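Local coordinates for protein beta-xylanase (Caldicellulosiruptor kristjanssonii, PDB 7NWN) that probably binds plant cell-wall polysaccharides through a calcium-bearing family 9 carbohydrate-binding module that belongs to a multimodular xylanase-glucuronoyl esterase, at residues F97-Y108 / A190-I200. Sequence-based numbering, arbitrary orientation. Where two conformers were deposited one is given.
Sequences FLDENFDRAISY and AWQNPSLFGEI. With CA (calcium ion), chain S.
Asn193 OD1 lies against Ile106, 3.1 Å from its CA, and is gripped from one face by Ser195 N at 3.1 Å and Ser195 OG at 2.7 Å, closing an Asx turn. The two loops meet at one end of the family 9 beta-sandwich, where strand 93-99 runs out into a calcium loop and 190-197 leads into strand 198-202. The hydroxyl of Tyr108 donates to the carbonyl of Ala190, OH to O 2.6 Å, from a position tilted 20° out of the carbonyl plane. Pro194 CG sits over one face of the Tyr108 ring, 4.0 Å from its centroid. A phenylalanine in place of Tyr108 would probably leave the Ala190 oxygen without its hydroxyl mate. Deeper in, Phe197 points CG anti to its own carbonyl carbon (chi1 -64°), laying its ring against strand 93-99: Phe97 CB packs on one face, 3.5 Å from Phe197 CZ, and Pro194 O lies over the opposite one. Phe97 in turn takes the methyl of Ala190 on a face of its own ring. Beyond Phe197, Asp99 OD1 binds calcium at 2.1 Å; Asp103, a water, Asp111 and Asp112 also bind it. Asp99 OD2 accepts from Arg104 N (2.8 Å) on its syn side.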
loop_
_atom_site.group_PDB
_atom_site.type_symbol
_atom_site.label_atom_id
_atom_site.label_comp_id
_atom_site.label_asym_id
_atom_site.label_seq_id
_atom_site.Cartn_x
_atom_site.Cartn_y
_atom_site.Cartn_z
ATOM N N PHE A 97 1.291 2.593 -4.966
ATOM C CA PHE A 97 1.912 2.727 -6.272
ATOM C C PHE A 97 2.905 1.576 -6.437
ATOM O O PHE A 97 3.626 1.281 -5.486
ATOM C CB PHE A 97 2.708 4.036 -6.281
ATOM C CG PHE A 97 1.962 5.314 -5.921
ATOM C CD1 PHE A 97 1.650 5.616 -4.599
ATOM C CD2 PHE A 97 1.617 6.232 -6.913
ATOM C CE1 PHE A 97 1.042 6.822 -4.265
ATOM C CE2 PHE A 97 1.013 7.450 -6.594
ATOM C CZ PHE A 97 0.728 7.737 -5.268
ATOM N N LEU A 98 2.947 0.966 -7.633
ATOM C CA LEU A 98 3.898 -0.106 -7.909
ATOM C C LEU A 98 4.494 0.050 -9.320
ATOM O O LEU A 98 3.760 0.257 -10.295
ATOM C CB LEU A 98 3.180 -1.454 -7.785
ATOM C CG LEU A 98 4.093 -2.684 -7.654
ATOM C CD1 LEU A 98 4.861 -2.676 -6.336
ATOM C CD2 LEU A 98 3.261 -3.966 -7.812
ATOM N N ASP A 99 5.831 -0.043 -9.401
ATOM C CA ASP A 99 6.553 -0.141 -10.672
ATOM C C ASP A 99 7.104 -1.569 -10.697
ATOM O O ASP A 99 8.156 -1.827 -10.102
ATOM C CB ASP A 99 7.658 0.922 -10.712
ATOM C CG ASP A 99 8.711 0.845 -11.849
ATOM O OD1 ASP A 99 8.523 0.091 -12.845
ATOM O OD2 ASP A 99 9.743 1.524 -11.680
ATOM N N GLU A 100 6.305 -2.466 -11.285
ATOM C CA GLU A 100 6.489 -3.907 -11.129
ATOM C C GLU A 100 7.761 -4.359 -11.850
ATOM O O GLU A 100 8.489 -5.188 -11.318
ATOM C CB GLU A 100 5.271 -4.659 -11.675
ATOM C CG GLU A 100 5.221 -6.112 -11.248
ATOM C CD GLU A 100 4.017 -6.894 -11.742
ATOM O OE1 GLU A 100 3.121 -6.310 -12.371
ATOM O OE2 GLU A 100 3.970 -8.087 -11.475
ATOM N N ASN A 101 8.044 -3.799 -13.038
ATOM C CA ASN A 101 9.257 -4.189 -13.761
ATOM C C ASN A 101 10.477 -3.418 -13.268
ATOM O O ASN A 101 11.572 -3.715 -13.694
ATOM C CB ASN A 101 9.133 -4.035 -15.282
ATOM C CG ASN A 101 7.982 -4.822 -15.882
ATOM O OD1 ASN A 101 7.540 -5.848 -15.356
ATOM N ND2 ASN A 101 7.443 -4.329 -16.981
ATOM N N PHE A 102 10.311 -2.429 -12.382
ATOM C CA PHE A 102 11.423 -1.600 -11.925
ATOM C C PHE A 102 12.129 -0.848 -13.072
ATOM O O PHE A 102 13.341 -0.653 -13.025
ATOM C CB PHE A 102 12.413 -2.423 -11.111
ATOM C CG PHE A 102 13.328 -1.612 -10.234
ATOM C CD1 PHE A 102 12.843 -0.609 -9.414
ATOM C CD2 PHE A 102 14.695 -1.867 -10.203
ATOM C CE1 PHE A 102 13.695 0.138 -8.605
ATOM C CE2 PHE A 102 15.536 -1.146 -9.365
ATOM C CZ PHE A 102 15.042 -0.135 -8.572
ATOM N N ASP A 103 11.364 -0.371 -14.065
ATOM C CA ASP A 103 11.836 0.519 -15.121
ATOM C C ASP A 103 12.299 1.868 -14.584
ATOM O O ASP A 103 13.251 2.432 -15.108
ATOM C CB ASP A 103 10.738 0.882 -16.103
ATOM C CG ASP A 103 10.038 -0.338 -16.626
ATOM O OD1 ASP A 103 10.719 -1.180 -17.231
ATOM O OD2 ASP A 103 8.830 -0.441 -16.411
ATOM N N ARG A 104 11.613 2.397 -13.563
ATOM C CA ARG A 104 11.945 3.721 -13.049
ATOM C C ARG A 104 11.834 4.778 -14.156
ATOM O O ARG A 104 12.599 5.728 -14.167
ATOM C CB ARG A 104 13.384 3.743 -12.522
ATOM C CG ARG A 104 13.596 3.132 -11.145
ATOM C CD ARG A 104 15.005 2.566 -11.015
ATOM N NE ARG A 104 15.268 1.558 -12.047
ATOM C CZ ARG A 104 16.425 0.929 -12.230
ATOM N NH1 ARG A 104 17.455 1.192 -11.447
ATOM N NH2 ARG A 104 16.540 0.031 -13.188
ATOM N N ALA A 105 10.901 4.613 -15.095
ATOM C CA ALA A 105 10.600 5.649 -16.066
ATOM C C ALA A 105 10.140 6.945 -15.356
ATOM O O ALA A 105 9.877 6.977 -14.141
ATOM C CB ALA A 105 9.549 5.110 -17.006
ATOM N N ILE A 106 10.082 8.046 -16.110
ATOM C CA ILE A 106 9.746 9.345 -15.541
ATOM C C ILE A 106 8.269 9.619 -15.812
ATOM O O ILE A 106 7.733 10.617 -15.364
ATOM C CB ILE A 106 10.673 10.463 -16.062
ATOM C CG1 ILE A 106 10.654 10.574 -17.593
ATOM C CG2 ILE A 106 12.083 10.320 -15.494
ATOM C CD1 ILE A 106 10.851 11.995 -18.081
ATOM N N SER A 107 7.627 8.720 -16.556
ATOM C CA SER A 107 6.203 8.788 -16.798
ATOM C C SER A 107 5.658 7.351 -16.810
ATOM O O SER A 107 6.436 6.406 -16.827
ATOM C CB SER A 107 5.933 9.583 -18.068
ATOM O OG SER A 107 6.047 8.762 -19.225
ATOM N N TYR A 108 4.332 7.172 -16.743
ATOM C CA TYR A 108 3.762 5.884 -16.371
ATOM C C TYR A 108 3.864 4.923 -17.558
ATOM O O TYR A 108 3.369 5.233 -18.634
ATOM C CB TYR A 108 2.313 6.020 -15.854
ATOM C CG TYR A 108 2.190 6.158 -14.349
ATOM C CD1 TYR A 108 2.798 7.215 -13.682
ATOM C CD2 TYR A 108 1.485 5.233 -13.566
ATOM C CE1 TYR A 108 2.752 7.326 -12.290
ATOM C CE2 TYR A 108 1.407 5.351 -12.176
ATOM C CZ TYR A 108 2.007 6.427 -11.538
ATOM O OH TYR A 108 1.982 6.565 -10.169
ATOM N N ALA A 190 4.507 11.449 -7.466
ATOM C CA ALA A 190 4.407 10.001 -7.640
ATOM C C ALA A 190 3.248 9.637 -8.538
ATOM O O ALA A 190 3.299 8.604 -9.223
ATOM C CB ALA A 190 4.291 9.272 -6.305
ATOM N N TRP A 191 2.193 10.459 -8.529
ATOM C CA TRP A 191 1.073 10.127 -9.406
ATOM C C TRP A 191 1.411 10.232 -10.898
ATOM O O TRP A 191 0.618 9.766 -11.731
ATOM C CB TRP A 191 -0.160 10.961 -9.063
ATOM C CG TRP A 191 -0.032 12.414 -9.404
ATOM C CD1 TRP A 191 0.610 13.385 -8.688
ATOM C CD2 TRP A 191 -0.570 13.054 -10.581
ATOM N NE1 TRP A 191 0.515 14.582 -9.348
ATOM C CE2 TRP A 191 -0.230 14.425 -10.492
ATOM C CE3 TRP A 191 -1.316 12.613 -11.681
ATOM C CZ2 TRP A 191 -0.611 15.350 -11.474
ATOM C CZ3 TRP A 191 -1.695 13.524 -12.648
ATOM C CH2 TRP A 191 -1.334 14.872 -12.552
ATOM N N GLN A 192 2.564 10.856 -11.213
ATOM C CA GLN A 192 2.918 11.210 -12.596
ATOM C C GLN A 192 4.243 10.570 -12.993
ATOM O O GLN A 192 4.472 10.365 -14.169
ATOM C CB GLN A 192 3.163 12.720 -12.764
ATOM C CG GLN A 192 1.893 13.516 -12.909
ATOM C CD GLN A 192 2.127 14.939 -13.353
ATOM O OE1 GLN A 192 1.766 15.281 -14.463
ATOM N NE2 GLN A 192 2.757 15.753 -12.527
ATOM N N ASN A 193 5.084 10.266 -12.007
ATOM C CA ASN A 193 6.484 9.962 -12.212
ATOM C C ASN A 193 6.921 8.726 -11.395
ATOM O O ASN A 193 7.287 8.820 -10.224
ATOM C CB ASN A 193 7.313 11.204 -11.878
ATOM C CG ASN A 193 8.787 11.058 -12.193
ATOM O OD1 ASN A 193 9.257 9.993 -12.568
ATOM N ND2 ASN A 193 9.543 12.111 -11.958
ATOM N N PRO A 194 6.982 7.517 -12.004
ATOM C CA PRO A 194 7.402 6.315 -11.273
ATOM C C PRO A 194 8.815 6.333 -10.692
ATOM O O PRO A 194 9.078 5.652 -9.695
ATOM C CB PRO A 194 7.188 5.212 -12.299
ATOM C CG PRO A 194 6.095 5.760 -13.181
ATOM C CD PRO A 194 6.478 7.225 -13.350
ATOM N N SER A 195 9.693 7.181 -11.251
ATOM C CA SER A 195 11.077 7.263 -10.806
ATOM C C SER A 195 11.158 7.867 -9.420
ATOM O O SER A 195 12.197 7.809 -8.773
ATOM C CB SER A 195 11.937 8.039 -11.811
ATOM O OG SER A 195 11.775 9.451 -11.710
ATOM N N LEU A 196 10.056 8.453 -8.951
ATOM C CA LEU A 196 10.044 9.019 -7.611
ATOM C C LEU A 196 9.711 7.960 -6.550
ATOM O O LEU A 196 9.789 8.263 -5.344
ATOM C CB LEU A 196 8.995 10.145 -7.576
ATOM C CG LEU A 196 9.294 11.392 -8.406
ATOM C CD1 LEU A 196 8.183 12.431 -8.265
ATOM C CD2 LEU A 196 10.631 11.996 -8.011
ATOM N N PHE A 197 9.271 6.749 -6.976
ATOM C CA PHE A 197 8.894 5.704 -6.015
ATOM C C PHE A 197 10.147 5.283 -5.257
ATOM O O PHE A 197 11.237 5.431 -5.792
ATOM C CB PHE A 197 8.393 4.446 -6.726
ATOM C CG PHE A 197 7.130 4.629 -7.514
ATOM C CD1 PHE A 197 6.445 5.839 -7.474
ATOM C CD2 PHE A 197 6.609 3.590 -8.257
ATOM C CE1 PHE A 197 5.278 6.012 -8.198
ATOM C CE2 PHE A 197 5.427 3.757 -8.961
ATOM C CZ PHE A 197 4.777 4.978 -8.946
ATOM N N GLY A 198 10.002 4.747 -4.041
ATOM C CA GLY A 198 11.075 4.020 -3.379
ATOM C C GLY A 198 11.196 2.602 -3.946
ATOM O O GLY A 198 10.640 2.298 -5.013
ATOM N N GLU A 199 11.913 1.757 -3.190
ATOM C CA GLU A 199 12.170 0.381 -3.596
ATOM C C GLU A 199 11.699 -0.593 -2.522
ATOM O O GLU A 199 11.892 -0.364 -1.321
ATOM C CB GLU A 199 13.679 0.148 -3.682
ATOM C CG GLU A 199 14.296 0.949 -4.799
ATOM C CD GLU A 199 15.785 0.725 -5.025
ATOM O OE1 GLU A 199 16.425 -0.075 -4.271
ATOM O OE2 GLU A 199 16.285 1.327 -5.977
ATOM N N ILE A 200 11.152 -1.715 -3.001
ATOM C CA ILE A 200 10.982 -2.877 -2.162
ATOM C C ILE A 200 11.807 -4.002 -2.787
ATOM O O ILE A 200 11.804 -4.188 -4.003
ATOM C CB ILE A 200 9.477 -3.251 -2.048
ATOM C CG1 ILE A 200 8.824 -3.531 -3.407
ATOM C CG2 ILE A 200 8.762 -2.150 -1.270
ATOM C CD1 ILE A 200 7.359 -4.013 -3.358
HETATM CA CA CA S . 7.309 0.119 -14.625
HETATM O O HOH W 1 10.046 3.074 -9.738
HETATM O O HOH W 2 2.668 9.605 -16.203
HETATM O O HOH W 3 8.091 2.502 -14.680
#